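Local coordinates for periplasmic binding protein (Xylanimonas cellulosilytica, PDB 4MX8) that probably captures an iron-siderophore-type solute outside the cell membrane and hands it to an ABC importer, at residues 58-66 and 145-154; 236-247 and 267-278. All blocks are in the same frame, centred on the assembly; numbering follows the deposited sequence.

Interaction 1 (58-66 and 145-154)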
loop_
_atom_site.group_PDB
_atom_site.type_symbol
_atom_site.label_atom_id
_atom_site.label_comp_id
_atom_site.label_asym_id
_atom_site.label_seq_id
_atom_site.Cartn_x
_atom_site.Cartn_y
_atom_site.Cartn_z
ATOM N N ASP A 58 0.676 7.790 -7.163
ATOM C CA ASP A 58 1.701 8.353 -6.299
ATOM C C ASP A 58 3.035 8.499 -7.038
ATOM O O ASP A 58 3.549 9.608 -7.203
ATOM C CB ASP A 58 1.872 7.441 -5.083
ATOM C CG ASP A 58 2.815 8.011 -4.028
ATOM O OD1 ASP A 58 3.620 8.928 -4.336
ATOM O OD2 ASP A 58 2.759 7.517 -2.877
ATOM N N THR A 59 3.591 7.379 -7.486
ATOM C CA THR A 59 4.911 7.408 -8.105
ATOM C C THR A 59 4.940 8.256 -9.377
ATOM O O THR A 59 5.883 9.041 -9.587
ATOM C CB THR A 59 5.475 5.997 -8.354
ATOM O OG1 THR A 59 5.666 5.339 -7.092
ATOM C CG2 THR A 59 6.813 6.078 -9.051
ATOM N N ILE A 60 3.913 8.123 -10.216
ATOM C CA ILE A 60 3.854 8.946 -11.430
ATOM C C ILE A 60 3.953 10.439 -11.090
ATOM O O ILE A 60 4.697 11.174 -11.727
ATOM C CB ILE A 60 2.640 8.634 -12.311
ATOM C CG1 ILE A 60 2.798 7.241 -12.911
ATOM C CG2 ILE A 60 2.567 9.595 -13.441
ATOM C CD1 ILE A 60 1.537 6.706 -13.527
ATOM N N GLY A 61 3.250 10.872 -10.052
ATOM C CA GLY A 61 3.341 12.252 -9.627
ATOM C C GLY A 61 4.743 12.617 -9.165
ATOM O O GLY A 61 5.278 13.665 -9.536
ATOM N N ALA A 62 5.337 11.734 -8.365
ATOM C CA ALA A 62 6.634 11.985 -7.753
ATOM C C ALA A 62 7.772 12.064 -8.772
ATOM O O ALA A 62 8.838 12.601 -8.476
ATOM C CB ALA A 62 6.927 10.918 -6.721
ATOM N N LEU A 63 7.550 11.519 -9.964
ATOM C CA LEU A 63 8.558 11.553 -11.013
ATOM C C LEU A 63 8.233 12.678 -11.994
ATOM O O LEU A 63 8.926 12.884 -12.994
ATOM C CB LEU A 63 8.632 10.201 -11.731
ATOM C CG LEU A 63 8.988 8.957 -10.915
ATOM C CD1 LEU A 63 8.914 7.748 -11.808
ATOM C CD2 LEU A 63 10.372 9.065 -10.292
ATOM N N GLY A 64 7.164 13.407 -11.707
ATOM C CA GLY A 64 6.878 14.623 -12.449
ATOM C C GLY A 64 5.700 14.524 -13.392
ATOM O O GLY A 64 5.413 15.448 -14.157
ATOM N N GLY A 65 5.015 13.391 -13.339
ATOM C CA GLY A 65 3.922 13.132 -14.254
ATOM C C GLY A 65 2.642 13.821 -13.835
ATOM O O GLY A 65 2.600 14.576 -12.851
ATOM N N GLU A 66 1.594 13.560 -14.601
ATOM C CA GLU A 66 0.296 14.136 -14.332
ATOM C C GLU A 66 -0.713 13.081 -14.701
ATOM O O GLU A 66 -0.541 12.369 -15.682
ATOM C CB GLU A 66 0.077 15.372 -15.185
ATOM C CG GLU A 66 -1.092 16.233 -14.773
ATOM C CD GLU A 66 -1.287 17.399 -15.724
ATOM O OE1 GLU A 66 -1.067 17.202 -16.939
ATOM O OE2 GLU A 66 -1.645 18.511 -15.264
ATOM N N THR A 145 9.098 1.813 -9.669
ATOM C CA THR A 145 9.609 3.166 -9.759
ATOM C C THR A 145 10.603 3.305 -10.907
ATOM O O THR A 145 10.597 4.293 -11.641
ATOM C CB THR A 145 10.230 3.610 -8.454
ATOM O OG1 THR A 145 9.250 3.471 -7.429
ATOM C CG2 THR A 145 10.672 5.055 -8.533
ATOM N N THR A 146 11.458 2.311 -11.072
ATOM C CA THR A 146 12.364 2.326 -12.204
ATOM C C THR A 146 11.594 2.278 -13.517
ATOM O O THR A 146 11.864 3.064 -14.420
ATOM C CB THR A 146 13.326 1.162 -12.162
ATOM O OG1 THR A 146 14.087 1.223 -10.951
ATOM C CG2 THR A 146 14.240 1.240 -13.314
ATOM N N PHE A 147 10.630 1.366 -13.618
ATOM C CA PHE A 147 9.884 1.238 -14.857
ATOM C C PHE A 147 9.159 2.509 -15.233
ATOM O O PHE A 147 9.303 3.003 -16.357
ATOM C CB PHE A 147 8.863 0.110 -14.847
ATOM C CG PHE A 147 8.203 -0.058 -16.182
ATOM C CD1 PHE A 147 8.966 -0.367 -17.304
ATOM C CD2 PHE A 147 6.855 0.176 -16.343
ATOM C CE1 PHE A 147 8.381 -0.487 -18.551
ATOM C CE2 PHE A 147 6.259 0.059 -17.599
ATOM C CZ PHE A 147 7.026 -0.274 -18.701
ATOM N N LEU A 148 8.359 3.018 -14.299
ATOM C CA LEU A 148 7.686 4.285 -14.512
ATOM C C LEU A 148 8.700 5.381 -14.897
ATOM O O LEU A 148 8.448 6.185 -15.795
ATOM C CB LEU A 148 6.868 4.660 -13.293
ATOM C CG LEU A 148 5.638 3.764 -13.090
ATOM C CD1 LEU A 148 5.011 4.081 -11.756
ATOM C CD2 LEU A 148 4.595 3.927 -14.194
ATOM N N GLY A 149 9.864 5.376 -14.261
ATOM C CA GLY A 149 10.944 6.238 -14.692
ATOM C C GLY A 149 11.243 6.179 -16.191
ATOM O O GLY A 149 11.371 7.202 -16.854
ATOM N N LYS A 150 11.355 4.974 -16.729
ATOM C CA LYS A 150 11.559 4.786 -18.161
ATOM C C LYS A 150 10.366 5.298 -18.988
ATOM O O LYS A 150 10.558 5.971 -20.000
ATOM C CB LYS A 150 11.812 3.307 -18.434
ATOM C CG LYS A 150 12.023 2.934 -19.856
ATOM C CD LYS A 150 12.931 1.730 -19.904
ATOM C CE LYS A 150 12.216 0.531 -20.466
ATOM N NZ LYS A 150 13.193 -0.550 -20.789
ATOM N N VAL A 151 9.147 4.983 -18.551
ATOM C CA VAL A 151 7.950 5.454 -19.236
ATOM C C VAL A 151 7.895 6.979 -19.300
ATOM O O VAL A 151 7.597 7.548 -20.347
ATOM C CB VAL A 151 6.664 4.932 -18.563
ATOM C CG1 VAL A 151 5.435 5.568 -19.187
ATOM C CG2 VAL A 151 6.593 3.431 -18.680
ATOM N N LEU A 152 8.195 7.638 -18.184
ATOM C CA LEU A 152 8.038 9.086 -18.100
ATOM C C LEU A 152 9.267 9.859 -18.563
ATOM O O LEU A 152 9.257 11.087 -18.561
ATOM C CB LEU A 152 7.686 9.496 -16.674
ATOM C CG LEU A 152 6.365 8.918 -16.170
ATOM C CD1 LEU A 152 6.146 9.248 -14.712
ATOM C CD2 LEU A 152 5.219 9.448 -16.987
ATOM N N GLY A 153 10.324 9.153 -18.956
ATOM C CA GLY A 153 11.574 9.815 -19.284
ATOM C C GLY A 153 12.123 10.554 -18.080
ATOM O O GLY A 153 12.545 11.715 -18.169
ATOM N N ALA A 154 12.099 9.856 -16.948
ATOM C CA ALA A 154 12.456 10.408 -15.651
ATOM C C ALA A 154 13.384 9.442 -14.939
ATOM O O ALA A 154 13.274 9.239 -13.731
ATOM C CB ALA A 154 11.217 10.631 -14.828
HETATM O O HOH W 1 6.182 2.698 -7.211
#
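Leu-63 fills the groove offered by helix 137-152 and buries more surface than any other residue of this contact. Its CG lies opposite the carbonyl carbon (chi1 -60°), and the extended branch lays CD1 over the peptide between Leu-148 and Gly-149, 3.5 Å from Gly-149 N. Further back along the same side chain, Leu-63 CB lies 4.0 Å from Leu-152 CD1 and also meets the methyl of Ala-154. Ile-60 completes the close-packed part: its two branches are shared out, CG1 resting on Leu-148 CD2 and CG2 on Leu-152 CD1 at 3.8 Å, with the side chains crossing nearly at right angles. Val-51 and Ile-49 of strand 49-51 back Ile-60 and Leu-152, respectively.

The threonine end is equally buried but bridged by water. Thr-59 CG2 touches Leu-148 CD1 at 3.8 Å, and the hydroxyls of Thr-59 and Thr-145 are joined through a water, 2.7 Å from Thr-59 OG1 and 3.2 Å from Thr-145 OG1, to which it donates. Thr-145 OG1 is also bonded to Leu-141 O within its own helix. The looser, solvent side lies at the other end, where both helices stop in Schellman motifs whose glycines, Gly-64 and Gly-153, are exposed; there Gly-65 CA only just reaches Leu-152 CD1.

The axes of the short helical segments pass 9.9 Å apart, crossing at -52°, and aliphatic contacts dominate between them. Ala-154 sits at the N-cap of helix 155-179, whose Ala-158 also touches Leu-63, so the contact lies beside the start of the long helix that runs between the two lobes in TroA-like solute-binding proteins.

Interaction 2 (236-247 and 267-278)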
loop_
_atom_site.group_PDB
_atom_site.type_symbol
_atom_site.label_atom_id
_atom_site.label_comp_id
_atom_site.label_asym_id
_atom_site.label_seq_id
_atom_site.Cartn_x
_atom_site.Cartn_y
_atom_site.Cartn_z
ATOM N N PHE A 236 -8.977 -8.438 23.283
ATOM C CA PHE A 236 -8.108 -7.534 24.028
ATOM C C PHE A 236 -7.208 -8.339 24.955
ATOM O O PHE A 236 -6.058 -7.984 25.177
ATOM C CB PHE A 236 -8.914 -6.521 24.834
ATOM C CG PHE A 236 -9.752 -5.616 23.993
ATOM C CD1 PHE A 236 -9.168 -4.780 23.059
ATOM C CD2 PHE A 236 -11.125 -5.590 24.141
ATOM C CE1 PHE A 236 -9.949 -3.935 22.279
ATOM C CE2 PHE A 236 -11.899 -4.754 23.369
ATOM C CZ PHE A 236 -11.315 -3.926 22.439
ATOM N N GLU A 237 -7.736 -9.438 25.480
ATOM C CA GLU A 237 -6.965 -10.317 26.352
ATOM C C GLU A 237 -5.710 -10.898 25.673
ATOM O O GLU A 237 -4.721 -11.196 26.342
ATOM C CB GLU A 237 -7.852 -11.436 26.895
ATOM C CG GLU A 237 -8.926 -10.967 27.861
ATOM C CD GLU A 237 -10.232 -10.627 27.169
ATOM O OE1 GLU A 237 -11.278 -10.554 27.857
ATOM O OE2 GLU A 237 -10.213 -10.436 25.934
ATOM N N PHE A 238 -5.760 -11.050 24.353
ATOM C CA PHE A 238 -4.602 -11.482 23.573
ATOM C C PHE A 238 -3.460 -10.491 23.752
ATOM O O PHE A 238 -2.310 -10.890 23.936
ATOM C CB PHE A 238 -4.984 -11.602 22.087
ATOM C CG PHE A 238 -3.881 -12.123 21.192
ATOM C CD1 PHE A 238 -2.904 -11.266 20.684
ATOM C CD2 PHE A 238 -3.840 -13.465 20.828
ATOM C CE1 PHE A 238 -1.888 -11.738 19.852
ATOM C CE2 PHE A 238 -2.833 -13.943 19.989
ATOM C CZ PHE A 238 -1.857 -13.071 19.504
ATOM N N LEU A 239 -3.776 -9.199 23.688
ATOM C CA LEU A 239 -2.752 -8.168 23.832
ATOM C C LEU A 239 -2.109 -8.306 25.191
ATOM O O LEU A 239 -0.888 -8.336 25.305
ATOM C CB LEU A 239 -3.339 -6.772 23.684
ATOM C CG LEU A 239 -3.895 -6.470 22.305
ATOM C CD1 LEU A 239 -4.447 -5.066 22.267
ATOM C CD2 LEU A 239 -2.807 -6.647 21.285
ATOM N N LEU A 240 -2.954 -8.418 26.212
ATOM C CA LEU A 240 -2.506 -8.492 27.594
ATOM C C LEU A 240 -1.688 -9.743 27.874
ATOM O O LEU A 240 -0.705 -9.693 28.604
ATOM C CB LEU A 240 -3.702 -8.460 28.529
ATOM C CG LEU A 240 -3.285 -8.211 29.963
ATOM C CD1 LEU A 240 -2.531 -6.904 30.044
ATOM C CD2 LEU A 240 -4.503 -8.167 30.809
ATOM N N GLU A 241 -2.101 -10.865 27.292
ATOM C CA GLU A 241 -1.388 -12.130 27.457
ATOM C C GLU A 241 0.047 -12.062 26.963
ATOM O O GLU A 241 0.981 -12.274 27.740
ATOM C CB GLU A 241 -2.125 -13.266 26.740
ATOM C CG GLU A 241 -1.280 -14.510 26.491
ATOM C CD GLU A 241 -2.118 -15.742 26.201
ATOM O OE1 GLU A 241 -3.268 -15.590 25.730
ATOM O OE2 GLU A 241 -1.627 -16.867 26.453
ATOM N N HIS A 242 0.201 -11.755 25.677
ATOM C CA HIS A 242 1.494 -11.740 25.001
ATOM C C HIS A 242 2.231 -10.426 25.198
ATOM O O HIS A 242 3.448 -10.349 24.984
ATOM C CB HIS A 242 1.304 -12.024 23.513
ATOM C CG HIS A 242 0.643 -13.336 23.250
ATOM N ND1 HIS A 242 1.208 -14.536 23.621
ATOM C CD2 HIS A 242 -0.550 -13.639 22.688
ATOM C CE1 HIS A 242 0.397 -15.525 23.287
ATOM N NE2 HIS A 242 -0.678 -15.007 22.721
ATOM N N ASP A 243 1.472 -9.409 25.602
ATOM C CA ASP A 243 1.996 -8.104 26.014
ATOM C C ASP A 243 3.229 -7.615 25.255
ATOM O O ASP A 243 4.347 -7.689 25.761
ATOM C CB ASP A 243 2.249 -8.091 27.522
ATOM C CG ASP A 243 2.587 -6.709 28.040
ATOM O OD1 ASP A 243 3.451 -6.621 28.938
ATOM O OD2 ASP A 243 1.998 -5.717 27.539
ATOM N N PRO A 244 3.020 -7.121 24.032
ATOM C CA PRO A 244 4.110 -6.584 23.224
ATOM C C PRO A 244 4.571 -5.255 23.793
ATOM O O PRO A 244 3.747 -4.523 24.358
ATOM C CB PRO A 244 3.464 -6.377 21.851
ATOM C CG PRO A 244 2.022 -6.212 22.127
ATOM C CD PRO A 244 1.715 -7.015 23.358
ATOM N N GLN A 245 5.865 -4.968 23.654
ATOM C CA GLN A 245 6.440 -3.717 24.115
ATOM C C GLN A 245 5.920 -2.522 23.317
ATOM O O GLN A 245 5.674 -1.456 23.872
ATOM C CB GLN A 245 7.963 -3.781 24.030
ATOM C CG GLN A 245 8.645 -2.566 24.624
ATOM C CD GLN A 245 8.572 -2.569 26.130
ATOM O OE1 GLN A 245 8.537 -3.633 26.743
ATOM N NE2 GLN A 245 8.536 -1.383 26.741
ATOM N N TRP A 246 5.765 -2.703 22.009
ATOM C CA TRP A 246 5.248 -1.657 21.147
ATOM C C TRP A 246 4.038 -2.202 20.411
ATOM O O TRP A 246 4.063 -3.349 19.932
ATOM C CB TRP A 246 6.307 -1.273 20.133
ATOM C CG TRP A 246 7.542 -0.761 20.728
ATOM C CD1 TRP A 246 8.671 -1.469 21.005
ATOM C CD2 TRP A 246 7.792 0.580 21.136
ATOM N NE1 TRP A 246 9.617 -0.643 21.562
ATOM C CE2 TRP A 246 9.096 0.623 21.654
ATOM C CE3 TRP A 246 7.038 1.753 21.113
ATOM C CZ2 TRP A 246 9.666 1.799 22.146
ATOM C CZ3 TRP A 246 7.602 2.918 21.605
ATOM C CH2 TRP A 246 8.904 2.931 22.115
ATOM N N LEU A 247 2.981 -1.391 20.326
ATOM C CA LEU A 247 1.769 -1.765 19.598
ATOM C C LEU A 247 1.581 -0.796 18.444
ATOM O O LEU A 247 1.465 0.414 18.665
ATOM C CB LEU A 247 0.554 -1.723 20.522
ATOM C CG LEU A 247 -0.823 -2.164 20.003
ATOM C CD1 LEU A 247 -0.886 -3.665 19.832
ATOM C CD2 LEU A 247 -1.915 -1.705 20.947
ATOM N N VAL A 267 -11.448 2.608 20.714
ATOM C CA VAL A 267 -11.636 1.162 20.780
ATOM C C VAL A 267 -10.616 0.513 21.712
ATOM O O VAL A 267 -10.936 -0.421 22.442
ATOM C CB VAL A 267 -11.509 0.530 19.386
ATOM C CG1 VAL A 267 -11.401 -0.980 19.482
ATOM C CG2 VAL A 267 -12.680 0.931 18.519
ATOM N N LEU A 268 -9.386 1.021 21.677
ATOM C CA LEU A 268 -8.297 0.509 22.509
ATOM C C LEU A 268 -8.268 1.165 23.893
ATOM O O LEU A 268 -7.371 0.913 24.693
ATOM C CB LEU A 268 -6.953 0.700 21.804
ATOM C CG LEU A 268 -6.770 -0.101 20.521
ATOM C CD1 LEU A 268 -5.460 0.269 19.839
ATOM C CD2 LEU A 268 -6.820 -1.592 20.812
ATOM N N ASP A 269 -9.248 2.012 24.172
ATOM C CA ASP A 269 -9.369 2.598 25.498
ATOM C C ASP A 269 -10.317 1.762 26.356
ATOM O O ASP A 269 -11.485 2.117 26.541
ATOM C CB ASP A 269 -9.852 4.048 25.413
ATOM C CG ASP A 269 -9.594 4.816 26.685
ATOM O OD1 ASP A 269 -8.759 4.350 27.490
ATOM O OD2 ASP A 269 -10.216 5.880 26.881
ATOM N N ASN A 270 -9.808 0.641 26.856
ATOM C CA ASN A 270 -10.575 -0.250 27.720
ATOM C C ASN A 270 -9.738 -0.825 28.868
ATOM O O ASN A 270 -8.538 -1.024 28.717
ATOM C CB ASN A 270 -11.214 -1.367 26.901
ATOM C CG ASN A 270 -10.202 -2.299 26.304
ATOM O OD1 ASN A 270 -9.696 -3.189 26.978
ATOM N ND2 ASN A 270 -9.907 -2.112 25.028
ATOM N N GLU A 271 -10.373 -1.074 30.013
ATOM C CA GLU A 271 -9.677 -1.579 31.209
ATOM C C GLU A 271 -8.571 -2.626 30.959
ATOM O O GLU A 271 -7.575 -2.645 31.674
ATOM C CB GLU A 271 -10.687 -2.131 32.218
ATOM C CG GLU A 271 -10.250 -3.425 32.880
ATOM C CD GLU A 271 -11.085 -4.624 32.470
ATOM O OE1 GLU A 271 -12.268 -4.433 32.110
ATOM O OE2 GLU A 271 -10.558 -5.760 32.523
ATOM N N ILE A 272 -8.755 -3.478 29.950
ATOM C CA ILE A 272 -7.801 -4.536 29.629
ATOM C C ILE A 272 -6.557 -3.994 28.925
ATOM O O ILE A 272 -5.438 -4.170 29.398
ATOM C CB ILE A 272 -8.434 -5.596 28.712
ATOM C CG1 ILE A 272 -9.715 -6.158 29.326
ATOM C CG2 ILE A 272 -7.445 -6.704 28.398
ATOM C CD1 ILE A 272 -10.330 -7.270 28.516
ATOM N N VAL A 273 -6.755 -3.346 27.783
ATOM C CA VAL A 273 -5.652 -2.745 27.050
ATOM C C VAL A 273 -4.887 -1.724 27.892
ATOM O O VAL A 273 -3.680 -1.617 27.771
ATOM C CB VAL A 273 -6.112 -2.128 25.694
ATOM C CG1 VAL A 273 -5.028 -1.244 25.096
ATOM C CG2 VAL A 273 -6.487 -3.223 24.702
ATOM N N ASN A 274 -5.559 -0.986 28.765
ATOM C CA ASN A 274 -4.833 -0.002 29.576
ATOM C C ASN A 274 -3.868 -0.605 30.594
ATOM O O ASN A 274 -3.092 0.125 31.205
ATOM C CB ASN A 274 -5.782 0.961 30.283
ATOM C CG ASN A 274 -6.569 1.808 29.321
ATOM O OD1 ASN A 274 -7.786 1.900 29.428
ATOM N ND2 ASN A 274 -5.884 2.437 28.374
ATOM N N ARG A 275 -3.931 -1.927 30.779
ATOM C CA ARG A 275 -3.064 -2.651 31.712
ATOM C C ARG A 275 -1.842 -3.176 30.974
ATOM O O ARG A 275 -0.828 -3.537 31.565
ATOM C CB ARG A 275 -3.816 -3.818 32.339
ATOM C CG ARG A 275 -4.640 -3.446 33.547
ATOM C CD ARG A 275 -5.268 -4.669 34.180
ATOM N NE ARG A 275 -6.490 -5.106 33.506
ATOM C CZ ARG A 275 -6.766 -6.373 33.221
ATOM N NH1 ARG A 275 -5.902 -7.319 33.539
ATOM N NH2 ARG A 275 -7.899 -6.699 32.616
ATOM N N THR A 276 -1.978 -3.209 29.658
ATOM C CA THR A 276 -0.944 -3.609 28.719
ATOM C C THR A 276 0.328 -2.764 28.882
ATOM O O THR A 276 0.250 -1.575 29.194
ATOM C CB THR A 276 -1.549 -3.485 27.311
ATOM O OG1 THR A 276 -2.074 -4.756 26.912
ATOM C CG2 THR A 276 -0.577 -2.954 26.290
ATOM N N THR A 277 1.499 -3.376 28.699
ATOM C CA THR A 277 2.753 -2.625 28.806
ATOM C C THR A 277 2.795 -1.500 27.785
ATOM O O THR A 277 3.107 -0.352 28.129
ATOM C CB THR A 277 4.004 -3.507 28.618
ATOM O OG1 THR A 277 4.152 -4.381 29.740
ATOM C CG2 THR A 277 5.253 -2.648 28.505
ATOM N N ALA A 278 2.481 -1.842 26.533
ATOM C CA ALA A 278 2.454 -0.863 25.456
ATOM C C ALA A 278 1.658 0.390 25.840
ATOM O O ALA A 278 2.113 1.510 25.643
ATOM C CB ALA A 278 1.899 -1.489 24.192
#
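The Phe-236 ring carries the side-chain amide of Asn-270 on one face, with ND2 over the ring centre and 3.2 Å above its plane; the ring and amide planes are 46° apart. Leu-268 CD2 meets the ring edge, 4.2 Å from Phe-236 CE1, while Val-273 CG2 and Val-267 O approach obliquely. The amide is held by its own segment: ND2 donates in its plane to Val-267 O, and OD1 accepts from Val-273 N in an Asx motif. Replacing Phe-236 by an alanine would probably uncover this amide and leave a gap beside Leu-268 and Val-273. Leu-193 of strand 192-195 also touches the Phe-236 side chain.

Beyond the ring, Val-273 CG2 packs against Leu-239 CD1 at 3.7 Å, and Ile-272 lies across the helix, its CG2 3.9 Å from Phe-236 CB and its CD1 near the carboxylate of Glu-237. The guanidinium of Arg-275, bridged to Glu-271, is met obliquely by Leu-240 CD2. Deeper in, Leu-247 CB touches Ala-278 CB at 3.9 Å.

The polar link lies at the far end. With CG opposite the backbone N (chi1 -171°), Asp-243 reaches from just after helix 236-242 to Thr-277, where OD2 accepts from Thr-277 N at 2.7 Å (N-H...O angle 153°) on its syn side. The partner bond, from Thr-277 OG1 to Asp-243 OD1, is modelled too short for its length to be trusted. Thr-276, the N-cap residue, makes no capping bond through its side chain, and it is this carboxylate that takes the first amide of helix 277-280. A negative group here would be expected to suit the positive end of that helix, so a carboxylate, probably ionised, adds a polar tie to a largely apolar interface.

Overall arrangement
From the N terminus, interaction 1 comes first: it closes a long loop, 78 residues between its segments, by bringing the end of helix 54-62 against the end of helix 137-152. The chain then enters helix 155-179 and passes to the other side of the molecule, where strand 183-189 lies beside strand 246-251. Interaction 2 closes a much shorter loop of 19 residues, joining helix 236-242 and the start of strand 246-251 to the run leading into helix 277-280. The two loops follow in series, neither nested nor crossed. Their centres are 42 Å apart, on opposite sides of the chain's centre, consistent with one contact in each lobe.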